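Local coordinates for protein monomethylamine methyltransferase MtmB1 (Methanosarcina barkeri, PDB 1NTH) that catalyses the transfer of the methyl group of monomethylamine to the corrinoid cofactor of its partner protein MtmC, a step of methanogenesis from methylamine, at residues 101-106 against 110-115; 122-127 against 388-393; 154-159 against 185-190; 248-251 against 255-258; 354-357 against 363-366. One frame throughout, in Å; residues are numbered along the deposited sequence. Where two conformers were deposited one is given.

Interaction 1 of 5, residues 101-106 against 110-115; sequences EFVLGT and AVNVRK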
loop_
_atom_site.group_PDB
_atom_site.type_symbol
_atom_site.label_atom_id
_atom_site.label_comp_id
_atom_site.label_asym_id
_atom_site.label_seq_id
_atom_site.Cartn_x
_atom_site.Cartn_y
_atom_site.Cartn_z
ATOM N N GLU A 101 -2.524 23.332 -9.779
ATOM C CA GLU A 101 -2.948 23.147 -8.399
ATOM C C GLU A 101 -2.382 21.831 -7.892
ATOM O O GLU A 101 -1.850 21.033 -8.665
ATOM C CB GLU A 101 -4.479 23.104 -8.324
ATOM C CG GLU A 101 -5.093 21.878 -8.989
ATOM C CD GLU A 101 -6.615 21.878 -8.937
ATOM O OE1 GLU A 101 -7.247 22.507 -9.812
ATOM O OE2 GLU A 101 -7.180 21.256 -8.012
ATOM N N PHE A 102 -2.479 21.610 -6.589
ATOM C CA PHE A 102 -1.998 20.365 -6.010
ATOM C C PHE A 102 -2.548 20.191 -4.606
ATOM O O PHE A 102 -3.126 21.117 -4.035
ATOM C CB PHE A 102 -0.458 20.306 -6.007
ATOM C CG PHE A 102 0.208 21.437 -5.272
ATOM C CD1 PHE A 102 0.365 21.395 -3.891
ATOM C CD2 PHE A 102 0.684 22.545 -5.966
ATOM C CE1 PHE A 102 0.991 22.443 -3.210
ATOM C CE2 PHE A 102 1.309 23.597 -5.297
ATOM C CZ PHE A 102 1.461 23.545 -3.917
ATOM N N VAL A 103 -2.387 18.987 -4.072
ATOM C CA VAL A 103 -2.863 18.662 -2.739
ATOM C C VAL A 103 -1.686 18.398 -1.808
ATOM O O VAL A 103 -0.714 17.744 -2.191
ATOM C CB VAL A 103 -3.757 17.399 -2.770
ATOM C CG1 VAL A 103 -4.109 16.965 -1.353
ATOM C CG2 VAL A 103 -5.022 17.684 -3.566
ATOM N N LEU A 104 -1.772 18.927 -0.591
ATOM C CA LEU A 104 -0.737 18.716 0.417
ATOM C C LEU A 104 -1.370 17.919 1.549
ATOM O O LEU A 104 -2.530 18.144 1.897
ATOM C CB LEU A 104 -0.214 20.050 0.960
ATOM C CG LEU A 104 0.577 20.913 -0.025
ATOM C CD1 LEU A 104 0.922 22.245 0.628
ATOM C CD2 LEU A 104 1.850 20.171 -0.443
ATOM N N GLY A 105 -0.615 16.986 2.117
ATOM C CA GLY A 105 -1.147 16.180 3.200
ATOM C C GLY A 105 -1.973 15.021 2.678
ATOM O O GLY A 105 -2.097 14.826 1.467
ATOM N N THR A 106 -2.560 14.262 3.595
ATOM C CA THR A 106 -3.350 13.098 3.222
ATOM C C THR A 106 -4.547 12.921 4.155
ATOM O O THR A 106 -4.644 13.579 5.192
ATOM C CB THR A 106 -2.501 11.809 3.292
ATOM O OG1 THR A 106 -2.006 11.638 4.627
ATOM C CG2 THR A 106 -1.323 11.883 2.332
ATOM N N ALA A 110 -5.761 16.573 4.501
ATOM C CA ALA A 110 -5.236 17.089 3.244
ATOM C C ALA A 110 -5.875 18.432 2.896
ATOM O O ALA A 110 -7.004 18.719 3.301
ATOM C CB ALA A 110 -5.494 16.082 2.123
ATOM N N VAL A 111 -5.151 19.262 2.152
ATOM C CA VAL A 111 -5.683 20.555 1.735
ATOM C C VAL A 111 -5.358 20.826 0.274
ATOM O O VAL A 111 -4.320 20.398 -0.236
ATOM C CB VAL A 111 -5.133 21.728 2.591
ATOM C CG1 VAL A 111 -5.598 21.578 4.033
ATOM C CG2 VAL A 111 -3.615 21.776 2.517
ATOM N N ASN A 112 -6.265 21.519 -0.401
ATOM C CA ASN A 112 -6.071 21.856 -1.802
ATOM C C ASN A 112 -5.418 23.217 -1.940
ATOM O O ASN A 112 -5.830 24.184 -1.299
ATOM C CB ASN A 112 -7.406 21.882 -2.546
ATOM C CG ASN A 112 -8.105 20.545 -2.530
ATOM O OD1 ASN A 112 -8.942 20.277 -1.665
ATOM N ND2 ASN A 112 -7.757 19.688 -3.479
ATOM N N VAL A 113 -4.391 23.285 -2.775
ATOM C CA VAL A 113 -3.703 24.542 -3.030
ATOM C C VAL A 113 -4.071 24.965 -4.446
ATOM O O VAL A 113 -3.701 24.299 -5.417
ATOM C CB VAL A 113 -2.173 24.384 -2.933
ATOM C CG1 VAL A 113 -1.496 25.741 -3.175
ATOM C CG2 VAL A 113 -1.793 23.837 -1.567
ATOM N N ARG A 114 -4.824 26.057 -4.554
ATOM C CA ARG A 114 -5.252 26.573 -5.849
ATOM C C ARG A 114 -4.860 28.043 -5.980
ATOM O O ARG A 114 -4.608 28.716 -4.983
ATOM C CB ARG A 114 -6.767 26.403 -6.007
ATOM C CG ARG A 114 -7.222 24.947 -5.887
ATOM C CD ARG A 114 -8.669 24.760 -6.322
ATOM N NE ARG A 114 -9.087 23.358 -6.259
ATOM C CZ ARG A 114 -9.802 22.829 -5.269
ATOM N NH1 ARG A 114 -10.191 23.583 -4.248
ATOM N NH2 ARG A 114 -10.133 21.545 -5.303
ATOM N N LYS A 115 -4.809 28.537 -7.210
ATOM C CA LYS A 115 -4.410 29.920 -7.446
ATOM C C LYS A 115 -5.299 30.985 -6.807
ATOM O O LYS A 115 -6.525 30.842 -6.740
ATOM C CB LYS A 115 -4.315 30.199 -8.952
ATOM C CG LYS A 115 -3.847 31.620 -9.257
ATOM C CD LYS A 115 -3.761 31.917 -10.744
ATOM C CE LYS A 115 -3.280 33.351 -10.971
ATOM N NZ LYS A 115 -3.189 33.680 -12.420
HETATM O O HOH W 1 -5.939 20.683 -5.569
#
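Phe-102 pairs with Val-113 and Leu-104 with Val-111 in a two-stranded antiparallel ladder, its axes 4.8 Å apart and 155° between their directions, with two backbone hydrogen bonds at each pair; the shortest runs from Val-113 N to Phe-102 O (2.8 Å). Phe-102, Leu-104, Val-111 and Val-113 share one face. There CB of Val-113 sits over a face of the Phe-102 ring, 3.9 Å from its centroid, while Val-113 CG2 lies 3.5 Å from Phe-102 CE1 and also meets Leu-104 CD1. The ring reaches this place because Phe-102 CG stands between the backbone N and the carbonyl carbon (chi1 58°), with Leu-104 CG at its edge. With an alanine here, Val-113 would probably lose the flat surface its CB rests on, and a gap would open beside Trp-293. Glu-101, Val-103, Asn-112 and Arg-114 form the other, mostly polar face. Arg-114 NE makes a weak, salt-bridging bond to Glu-101 OE2 (3.3 Å), and each residue has a stronger mate across subunits: Glu-101 with Arg-114 of the third subunit, Arg-114 with Glu-101 of the second. A water accepts from Asn-112 ND2 and lies close to Glu-101 OE2, one of several acceptors within its reach. Gly-105, with phi positive at 83°, suits a backbone where a CB would strike the preceding carbonyl. This is an antiparallel beta hairpin, its apolar face turned to its own chain and its charged face to the neighbouring subunits.

Interaction 2 of 5, residues 122-127 against 388-393; sequences AKPIVQ and EVARAT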
loop_
_atom_site.group_PDB
_atom_site.type_symbol
_atom_site.label_atom_id
_atom_site.label_comp_id
_atom_site.label_asym_id
_atom_site.label_seq_id
_atom_site.Cartn_x
_atom_site.Cartn_y
_atom_site.Cartn_z
ATOM N N ALA A 122 -10.774 34.344 -1.288
ATOM C CA ALA A 122 -10.319 33.091 -0.697
ATOM C C ALA A 122 -9.103 33.330 0.188
ATOM O O ALA A 122 -8.262 34.177 -0.104
ATOM C CB ALA A 122 -9.976 32.087 -1.791
ATOM N N LYS A 123 -9.020 32.575 1.275
ATOM C CA LYS A 123 -7.912 32.691 2.214
ATOM C C LYS A 123 -6.729 31.838 1.757
ATOM O O LYS A 123 -6.905 30.745 1.221
ATOM C CB LYS A 123 -8.366 32.226 3.599
ATOM C CG LYS A 123 -7.324 32.341 4.698
ATOM C CD LYS A 123 -7.833 31.700 5.985
ATOM C CE LYS A 123 -6.850 31.885 7.135
ATOM N NZ LYS A 123 -7.290 31.148 8.357
ATOM N N PRO A 124 -5.502 32.339 1.937
ATOM C CA PRO A 124 -4.368 31.516 1.513
ATOM C C PRO A 124 -4.171 30.358 2.486
ATOM O O PRO A 124 -4.770 30.327 3.565
ATOM C CB PRO A 124 -3.196 32.500 1.534
ATOM C CG PRO A 124 -3.595 33.490 2.577
ATOM C CD PRO A 124 -5.065 33.699 2.296
ATOM N N ILE A 125 -3.345 29.400 2.087
ATOM C CA ILE A 125 -3.034 28.252 2.925
ATOM C C ILE A 125 -2.058 28.724 3.993
ATOM O O ILE A 125 -1.098 29.441 3.694
ATOM C CB ILE A 125 -2.375 27.127 2.089
ATOM C CG1 ILE A 125 -3.400 26.541 1.117
ATOM C CG2 ILE A 125 -1.788 26.057 3.003
ATOM C CD1 ILE A 125 -4.652 26.004 1.789
ATOM N N VAL A 126 -2.305 28.332 5.238
ATOM C CA VAL A 126 -1.441 28.717 6.346
ATOM C C VAL A 126 -0.475 27.584 6.678
ATOM O O VAL A 126 -0.870 26.543 7.206
ATOM C CB VAL A 126 -2.274 29.067 7.599
ATOM C CG1 VAL A 126 -1.355 29.414 8.766
ATOM C CG2 VAL A 126 -3.198 30.237 7.292
ATOM N N GLN A 127 0.793 27.789 6.341
ATOM C CA GLN A 127 1.828 26.803 6.608
ATOM C C GLN A 127 2.575 27.288 7.842
ATOM O O GLN A 127 3.425 28.170 7.757
ATOM C CB GLN A 127 2.773 26.696 5.412
ATOM C CG GLN A 127 3.895 25.690 5.590
ATOM C CD GLN A 127 4.478 25.257 4.264
ATOM O OE1 GLN A 127 5.438 25.848 3.757
ATOM N NE2 GLN A 127 3.881 24.229 3.679
ATOM N N GLU A 388 -5.191 34.414 11.346
ATOM C CA GLU A 388 -6.348 35.270 11.608
ATOM C C GLU A 388 -6.297 36.534 10.761
ATOM O O GLU A 388 -7.316 36.996 10.246
ATOM C CB GLU A 388 -6.417 35.656 13.087
ATOM C CG GLU A 388 -6.930 34.551 13.991
ATOM C CD GLU A 388 -7.741 35.091 15.154
ATOM O OE1 GLU A 388 -7.141 35.573 16.139
ATOM O OE2 GLU A 388 -8.988 35.045 15.070
ATOM N N VAL A 389 -5.100 37.091 10.622
ATOM C CA VAL A 389 -4.918 38.299 9.836
ATOM C C VAL A 389 -5.184 38.018 8.360
ATOM O O VAL A 389 -5.737 38.860 7.651
ATOM C CB VAL A 389 -3.497 38.869 10.028
ATOM C CG1 VAL A 389 -3.249 40.010 9.051
ATOM C CG2 VAL A 389 -3.339 39.369 11.463
ATOM N N ALA A 390 -4.802 36.830 7.896
ATOM C CA ALA A 390 -5.038 36.468 6.501
ATOM C C ALA A 390 -6.543 36.416 6.242
ATOM O O ALA A 390 -7.023 36.885 5.210
ATOM C CB ALA A 390 -4.397 35.115 6.187
ATOM N N ARG A 391 -7.288 35.842 7.182
ATOM C CA ARG A 391 -8.736 35.753 7.039
ATOM C C ARG A 391 -9.341 37.154 6.980
ATOM O O ARG A 391 -10.201 37.435 6.148
ATOM C CB ARG A 391 -9.351 34.992 8.217
ATOM C CG ARG A 391 -10.861 34.835 8.107
ATOM C CD ARG A 391 -11.467 34.220 9.365
ATOM N NE ARG A 391 -11.360 35.109 10.517
ATOM C CZ ARG A 391 -10.580 34.883 11.569
ATOM N NH1 ARG A 391 -9.830 33.791 11.622
ATOM N NH2 ARG A 391 -10.553 35.752 12.572
ATOM N N ALA A 392 -8.880 38.029 7.869
ATOM C CA ALA A 392 -9.377 39.399 7.928
ATOM C C ALA A 392 -9.057 40.206 6.670
ATOM O O ALA A 392 -9.850 41.044 6.241
ATOM C CB ALA A 392 -8.802 40.102 9.155
ATOM N N THR A 393 -7.894 39.946 6.080
ATOM C CA THR A 393 -7.451 40.659 4.885
ATOM C C THR A 393 -8.115 40.197 3.587
ATOM O O THR A 393 -8.334 40.995 2.677
ATOM C CB THR A 393 -5.920 40.531 4.720
ATOM O OG1 THR A 393 -5.276 41.023 5.900
ATOM C CG2 THR A 393 -5.433 41.332 3.518
HETATM O O HOH W 2 -9.525 31.687 9.829
#
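The side chain of Lys-123 is fully extended, with CG anti to the backbone N (chi1 -178°) and every later torsion near 180°, which carries its CE to the backbone N and CB of Arg-391 on the helix. CE lies 4.1 Å from Arg-391 CB and 4.2 Å from Ala-390 CB. Beside it, CG of the Pro-124 ring rests 4.0 Å from the same Ala-390 methyl; a side chain this small lets the loop come close to the helix. Arg-391 bends at chi3 (67°), and its guanidinium turns back along its own helix, where NH2 bonds Glu-388 OE2 at 3.0 Å, nearly straight and in the guanidinium plane; NH2 also bonds O of Phe-458, the C-terminal residue. A water accepts from Lys-123 NZ (2.7 Å) and Arg-391 NH1 (2.8 Å), joining two cations whose nitrogens stand 4.9 Å apart. Glu-152 forms salt bridges with both. The contact thus combines apolar touches of aliphatic carbons with shared solvation of two like charges, whose repulsion the Glu-152 carboxylate is likely to offset.

Interaction 3 of 5, residues 154-159 against 185-190; sequences DTIVNG and RLIKNA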
loop_
_atom_site.group_PDB
_atom_site.type_symbol
_atom_site.label_atom_id
_atom_site.label_comp_id
_atom_site.label_asym_id
_atom_site.label_seq_id
_atom_site.Cartn_x
_atom_site.Cartn_y
_atom_site.Cartn_z
ATOM N N ASP A 154 -2.762 24.938 8.400
ATOM C CA ASP A 154 -3.123 23.906 7.422
ATOM C C ASP A 154 -2.034 22.858 7.196
ATOM O O ASP A 154 -2.326 21.665 7.072
ATOM C CB ASP A 154 -3.452 24.555 6.073
ATOM C CG ASP A 154 -4.658 25.458 6.139
ATOM O OD1 ASP A 154 -5.738 24.968 6.533
ATOM O OD2 ASP A 154 -4.532 26.652 5.789
ATOM N N THR A 155 -0.788 23.315 7.113
ATOM C CA THR A 155 0.361 22.438 6.904
ATOM C C THR A 155 1.467 22.906 7.839
ATOM O O THR A 155 1.369 23.988 8.426
ATOM C CB THR A 155 0.883 22.509 5.447
ATOM O OG1 THR A 155 1.326 23.842 5.160
ATOM C CG2 THR A 155 -0.217 22.131 4.469
ATOM N N ILE A 156 2.517 22.102 7.969
ATOM C CA ILE A 156 3.623 22.441 8.861
ATOM C C ILE A 156 4.912 22.747 8.106
ATOM O O ILE A 156 5.237 22.070 7.134
ATOM C CB ILE A 156 3.952 21.263 9.821
ATOM C CG1 ILE A 156 2.723 20.882 10.654
ATOM C CG2 ILE A 156 5.143 21.629 10.714
ATOM C CD1 ILE A 156 2.218 21.974 11.579
ATOM N N VAL A 157 5.630 23.782 8.534
ATOM C CA VAL A 157 6.933 24.062 7.942
ATOM C C VAL A 157 7.909 23.665 9.051
ATOM O O VAL A 157 7.899 24.227 10.148
ATOM C CB VAL A 157 7.120 25.545 7.527
ATOM C CG1 VAL A 157 6.684 26.488 8.635
ATOM C CG2 VAL A 157 8.579 25.776 7.161
ATOM N N ASN A 158 8.738 22.672 8.754
ATOM C CA ASN A 158 9.680 22.111 9.715
ATOM C C ASN A 158 10.723 23.018 10.354
ATOM O O ASN A 158 11.238 23.950 9.734
ATOM C CB ASN A 158 10.421 20.933 9.080
ATOM C CG ASN A 158 9.485 19.856 8.565
ATOM O OD1 ASN A 158 8.259 19.963 8.682
ATOM N ND2 ASN A 158 10.060 18.808 7.988
ATOM N N GLY A 159 11.038 22.704 11.605
ATOM C CA GLY A 159 12.072 23.421 12.323
ATOM C C GLY A 159 13.343 22.608 12.118
ATOM O O GLY A 159 13.312 21.549 11.481
ATOM N N ARG A 185 9.617 12.497 10.589
ATOM C CA ARG A 185 8.976 11.393 11.302
ATOM C C ARG A 185 8.446 11.910 12.639
ATOM O O ARG A 185 7.311 11.622 13.018
ATOM C CB ARG A 185 9.964 10.240 11.520
ATOM C CG ARG A 185 10.146 9.369 10.285
ATOM C CD ARG A 185 11.274 8.351 10.436
ATOM N NE ARG A 185 11.240 7.374 9.349
ATOM C CZ ARG A 185 12.255 6.585 9.003
ATOM N NH1 ARG A 185 13.409 6.649 9.653
ATOM N NH2 ARG A 185 12.109 5.728 8.000
ATOM N N LEU A 186 9.259 12.690 13.346
ATOM C CA LEU A 186 8.832 13.247 14.627
ATOM C C LEU A 186 7.708 14.267 14.456
ATOM O O LEU A 186 6.758 14.297 15.241
ATOM C CB LEU A 186 10.008 13.921 15.341
ATOM C CG LEU A 186 11.139 13.019 15.832
ATOM C CD1 LEU A 186 12.245 13.873 16.439
ATOM C CD2 LEU A 186 10.595 12.030 16.858
ATOM N N ILE A 187 7.822 15.111 13.436
ATOM C CA ILE A 187 6.815 16.134 13.193
ATOM C C ILE A 187 5.461 15.533 12.846
ATOM O O ILE A 187 4.427 15.996 13.340
ATOM C CB ILE A 187 7.282 17.111 12.095
ATOM C CG1 ILE A 187 8.449 17.943 12.640
ATOM C CG2 ILE A 187 6.134 18.015 11.660
ATOM C CD1 ILE A 187 9.152 18.797 11.599
ATOM N N LYS A 188 5.449 14.493 12.017
ATOM C CA LYS A 188 4.176 13.880 11.693
ATOM C C LYS A 188 3.622 13.177 12.925
ATOM O O LYS A 188 2.409 13.041 13.076
ATOM C CB LYS A 188 4.320 12.930 10.496
ATOM C CG LYS A 188 4.514 13.716 9.205
ATOM C CD LYS A 188 4.521 12.844 7.964
ATOM C CE LYS A 188 4.616 13.725 6.722
ATOM N NZ LYS A 188 4.591 12.938 5.449
ATOM N N ASN A 189 4.505 12.753 13.824
ATOM C CA ASN A 189 4.043 12.106 15.050
ATOM C C ASN A 189 3.369 13.137 15.942
ATOM O O ASN A 189 2.372 12.862 16.631
ATOM C CB ASN A 189 5.264 11.521 15.805
ATOM C CG ASN A 189 5.162 10.022 16.068
ATOM O OD1 ASN A 189 4.266 9.575 16.793
ATOM N ND2 ASN A 189 6.094 9.229 15.472
ATOM N N ALA A 190 3.895 14.354 15.882
ATOM C CA ALA A 190 3.372 15.466 16.657
ATOM C C ALA A 190 2.004 15.824 16.116
ATOM O O ALA A 190 1.080 16.101 16.887
ATOM C CB ALA A 190 4.309 16.659 16.532
#
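In this TIM-barrel enzyme, Ile-187 of helix 174-193 packs against strand 155-156 of the parallel sheet and the loop that leaves its C-terminal end. The two branches of Ile-187 meet mainly different partners. Its CG2, anti to the backbone N, meets the CG2 methyl of Ile-156 at 3.9 Å, so two beta-branched side chains touch by their short branches. CD1, at the end of the longer branch, presses on the amide of Asn-158, lying 3.2 Å from CG and 3.3 Å from OD1 of that residue, a close fit for a methyl against a carboxamide. The amide is anchored by its nitrogen: Asn-158 ND2 donates a hydrogen bond to Glu-183, one turn earlier on the same helix as Ile-187. Asparagine therefore suits a place where one side must accept an apolar neighbour and the nitrogen must find an acceptor. Helix 140-148 completes the surroundings, with Phe-140 and His-144 touching Ile-187 and Tyr-147 touching Ile-156, while strand 125-128 runs parallel to strand 155-156 as its neighbour in the sheet.

Interaction 4 of 5, residues 248-251 against 255-258; sequences HYKG and IIMD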
loop_
_atom_site.group_PDB
_atom_site.type_symbol
_atom_site.label_atom_id
_atom_site.label_comp_id
_atom_site.label_asym_id
_atom_site.label_seq_id
_atom_site.Cartn_x
_atom_site.Cartn_y
_atom_site.Cartn_z
ATOM N N HIS A 248 16.332 14.310 -7.951
ATOM C CA HIS A 248 15.807 13.330 -7.010
ATOM C C HIS A 248 14.316 13.558 -6.747
ATOM O O HIS A 248 13.517 12.614 -6.798
ATOM C CB HIS A 248 16.602 13.407 -5.704
ATOM C CG HIS A 248 15.940 12.720 -4.552
ATOM N ND1 HIS A 248 15.443 13.407 -3.466
ATOM C CD2 HIS A 248 15.686 11.411 -4.320
ATOM C CE1 HIS A 248 14.911 12.550 -2.613
ATOM N NE2 HIS A 248 15.046 11.332 -3.108
ATOM N N TYR A 249 13.937 14.802 -6.468
ATOM C CA TYR A 249 12.530 15.122 -6.208
ATOM C C TYR A 249 11.668 14.749 -7.418
ATOM O O TYR A 249 10.597 14.155 -7.272
ATOM C CB TYR A 249 12.360 16.618 -5.916
ATOM C CG TYR A 249 12.970 17.120 -4.618
ATOM C CD1 TYR A 249 13.219 18.482 -4.443
ATOM C CD2 TYR A 249 13.265 16.259 -3.558
ATOM C CE1 TYR A 249 13.741 18.982 -3.250
ATOM C CE2 TYR A 249 13.796 16.752 -2.348
ATOM C CZ TYR A 249 14.027 18.116 -2.210
ATOM O OH TYR A 249 14.537 18.626 -1.032
ATOM N N LYS A 250 12.135 15.104 -8.612
ATOM C CA LYS A 250 11.401 14.797 -9.838
ATOM C C LYS A 250 11.253 13.293 -10.009
ATOM O O LYS A 250 10.178 12.804 -10.361
ATOM C CB LYS A 250 12.134 15.371 -11.055
ATOM C CG LYS A 250 12.100 16.894 -11.144
ATOM C CD LYS A 250 13.133 17.418 -12.137
ATOM C CE LYS A 250 12.850 16.978 -13.569
ATOM N NZ LYS A 250 11.587 17.570 -14.098
ATOM N N GLY A 251 12.335 12.567 -9.750
ATOM C CA GLY A 251 12.318 11.120 -9.899
ATOM C C GLY A 251 11.414 10.384 -8.932
ATOM O O GLY A 251 11.120 9.205 -9.143
ATOM N N ILE A 255 6.177 16.853 -4.715
ATOM C CA ILE A 255 5.749 18.232 -4.933
ATOM C C ILE A 255 7.009 19.033 -4.621
ATOM O O ILE A 255 7.605 18.867 -3.553
ATOM C CB ILE A 255 4.624 18.636 -3.951
ATOM C CG1 ILE A 255 3.323 17.919 -4.322
ATOM C CG2 ILE A 255 4.438 20.152 -3.970
ATOM C CD1 ILE A 255 2.805 18.247 -5.703
ATOM N N ILE A 256 7.418 19.889 -5.552
ATOM C CA ILE A 256 8.636 20.675 -5.377
ATOM C C ILE A 256 8.401 22.142 -5.052
ATOM O O ILE A 256 7.655 22.833 -5.749
ATOM C CB ILE A 256 9.517 20.601 -6.649
ATOM C CG1 ILE A 256 9.978 19.158 -6.878
ATOM C CG2 ILE A 256 10.720 21.534 -6.517
ATOM C CD1 ILE A 256 10.745 18.957 -8.174
ATOM N N MET A 257 9.036 22.606 -3.979
ATOM C CA MET A 257 8.948 24.005 -3.587
ATOM C C MET A 257 10.326 24.628 -3.772
ATOM O O MET A 257 11.261 24.314 -3.037
ATOM C CB MET A 257 8.525 24.163 -2.124
ATOM C CG MET A 257 8.421 25.636 -1.707
ATOM S SD MET A 257 8.614 25.921 0.064
ATOM C CE MET A 257 10.410 25.843 0.202
ATOM N N ASP A 258 10.448 25.485 -4.778
ATOM C CA ASP A 258 11.699 26.185 -5.035
ATOM C C ASP A 258 11.605 27.475 -4.230
ATOM O O ASP A 258 10.543 28.091 -4.173
ATOM C CB ASP A 258 11.818 26.498 -6.528
ATOM C CG ASP A 258 12.907 27.510 -6.834
ATOM O OD1 ASP A 258 13.996 27.102 -7.292
ATOM O OD2 ASP A 258 12.667 28.714 -6.611
#
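Ile-256, on strand 255-259 of the TIM-barrel sheet, packs against Tyr-249 and Lys-250 near the end of helix 240-251, the helix that leads into this strand through a short turn. The contact between the segments is wholly apolar. CG1 and CD1 of Ile-256 both lie 3.6 Å from Tyr-249 CB, and CD1 continues to Lys-250 CG at 3.9 Å, so the long branch of the isoleucine lies across two successive helical residues. That branch is directed at the helix because CG1 is anti to the carbonyl carbon (chi1 -64°) and CD1 extends onward from it (chi2 175°). Shortened to an alanine, this residue would lack every carbon beyond CB, which would probably open a gap beside Tyr-249 CB and the lysine stem. Polar bonds are made away from this apolar seam: Tyr-249 OH bonds the carbonyl of Glu-229, and Lys-250 NZ the hydroxyl of Ser-290. The tyrosine thus suits its buried place by offering a methylene to the strand and a hydroxyl to a backbone acceptor further off, while the lysine lends its aliphatic stem. As for aromatic contacts, the Tyr-249 ring meets His-228 edge-to-face. On the Ile-256 side the ring is approached less closely than the methylene, its nearest atom being CD1 of Tyr-249, 4.1 Å from Ile-256 CG1.

Interaction 5 of 5, residues 354-357 against 363-366; sequences ITDT and ILSG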
loop_
_atom_site.group_PDB
_atom_site.type_symbol
_atom_site.label_atom_id
_atom_site.label_comp_id
_atom_site.label_asym_id
_atom_site.label_seq_id
_atom_site.Cartn_x
_atom_site.Cartn_y
_atom_site.Cartn_z
ATOM N N ILE A 354 -0.912 40.597 5.873
ATOM C CA ILE A 354 -1.812 41.480 5.142
ATOM C C ILE A 354 -1.294 41.637 3.711
ATOM O O ILE A 354 -2.043 41.495 2.745
ATOM C CB ILE A 354 -1.892 42.875 5.810
ATOM C CG1 ILE A 354 -2.610 42.761 7.157
ATOM C CG2 ILE A 354 -2.595 43.865 4.885
ATOM C CD1 ILE A 354 -2.518 44.021 8.014
ATOM N N THR A 355 0.000 41.913 3.588
ATOM C CA THR A 355 0.630 42.095 2.286
ATOM C C THR A 355 0.541 40.844 1.414
ATOM O O THR A 355 0.144 40.919 0.249
ATOM C CB THR A 355 2.115 42.472 2.448
ATOM O OG1 THR A 355 2.220 43.649 3.259
ATOM C CG2 THR A 355 2.756 42.730 1.089
ATOM N N ASP A 356 0.911 39.698 1.979
ATOM C CA ASP A 356 0.884 38.440 1.239
ATOM C C ASP A 356 -0.521 38.027 0.811
ATOM O O ASP A 356 -0.735 37.586 -0.318
ATOM C CB ASP A 356 1.504 37.315 2.073
ATOM C CG ASP A 356 3.000 37.487 2.266
ATOM O OD1 ASP A 356 3.629 38.192 1.444
ATOM O OD2 ASP A 356 3.546 36.904 3.228
ATOM N N THR A 357 -1.479 38.164 1.717
ATOM C CA THR A 357 -2.857 37.800 1.412
ATOM C C THR A 357 -3.434 38.685 0.309
ATOM O O THR A 357 -3.970 38.190 -0.685
ATOM C CB THR A 357 -3.740 37.907 2.673
ATOM O OG1 THR A 357 -3.242 37.013 3.676
ATOM C CG2 THR A 357 -5.186 37.553 2.352
ATOM N N ILE A 363 0.295 30.534 -0.410
ATOM C CA ILE A 363 0.758 29.957 0.846
ATOM C C ILE A 363 1.549 30.945 1.706
ATOM O O ILE A 363 2.376 31.701 1.196
ATOM C CB ILE A 363 1.660 28.727 0.574
ATOM C CG1 ILE A 363 0.872 27.660 -0.197
ATOM C CG2 ILE A 363 2.188 28.164 1.890
ATOM C CD1 ILE A 363 1.723 26.485 -0.669
ATOM N N LEU A 364 1.277 30.938 3.007
ATOM C CA LEU A 364 1.989 31.787 3.963
ATOM C C LEU A 364 2.791 30.811 4.822
ATOM O O LEU A 364 2.213 29.948 5.483
ATOM C CB LEU A 364 1.003 32.561 4.845
ATOM C CG LEU A 364 -0.115 33.328 4.137
ATOM C CD1 LEU A 364 -0.903 34.137 5.166
ATOM C CD2 LEU A 364 0.479 34.241 3.082
ATOM N N SER A 365 4.116 30.942 4.816
ATOM C CA SER A 365 4.975 30.033 5.575
ATOM C C SER A 365 5.699 30.774 6.706
ATOM O O SER A 365 6.671 31.490 6.466
ATOM C CB SER A 365 5.994 29.391 4.620
ATOM O OG SER A 365 6.580 28.222 5.171
ATOM N N GLY A 366 5.217 30.595 7.935
ATOM C CA GLY A 366 5.818 31.266 9.081
ATOM C C GLY A 366 5.561 30.540 10.389
ATOM O O GLY A 366 4.867 29.528 10.400
#
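Leu-364 fits one of its methyls closely against Asp-356 and the other more loosely against Thr-357. In the tight part, CD2 of Leu-364 lies 3.4 Å from Asp-356 CB, the two side chains running antiparallel alongside one another. The methyl meets the aspartate by its methylene, whereas the carboxylate stays further off, with OD2 of Asp-356 4.1 Å from CD2 of Leu-364. Asp-356 CG is anti to the carbonyl carbon (chi1 -69°), and from there OD1 reaches Asn-332 ND2, an acceptor bond that gives this buried acid a partner on strand 330-333. In the looser part, Leu-364 CD1 stands 4.0 Å from Thr-357 OG1, and the two side chains are set nearly perpendicular. That hydroxyl is bonded to the carbonyl of Ser-353, one turn back in the helix, so threonine can sit beside a leucine with its polar atom already engaged. Solvent has little part even here, since all three residues are buried and Ala-390 of helix 380-393 touches both Leu-364 and Thr-357. Strand 330-333, helix 343-359 and strand 363-366 form a beta-alpha-beta unit, the right-handed crossover from which a TIM barrel is built.

How the interactions relate
Interactions 2 to 5 each join a helix to a strand of the same parallel barrel sheet or to the loop at its end, whereas interaction 1 is a separate hairpin held by backbone bonds. Strand 125-128 ties several together: it pairs with strand 155-156 of interaction 3 on one side and strand 363-366 of interaction 5 on the other. Interactions 3, 4 and 5 are buried and rest on aliphatic carbons, their polar ends bonded to residues outside. Interactions 1 and 2 are partly buried, reach the second subunit and carry charged groups with water. The apolar side of the hairpin touches Ile-125, Thr-155, Ile-255 and Ile-363, thereby meeting a segment of each of the other four.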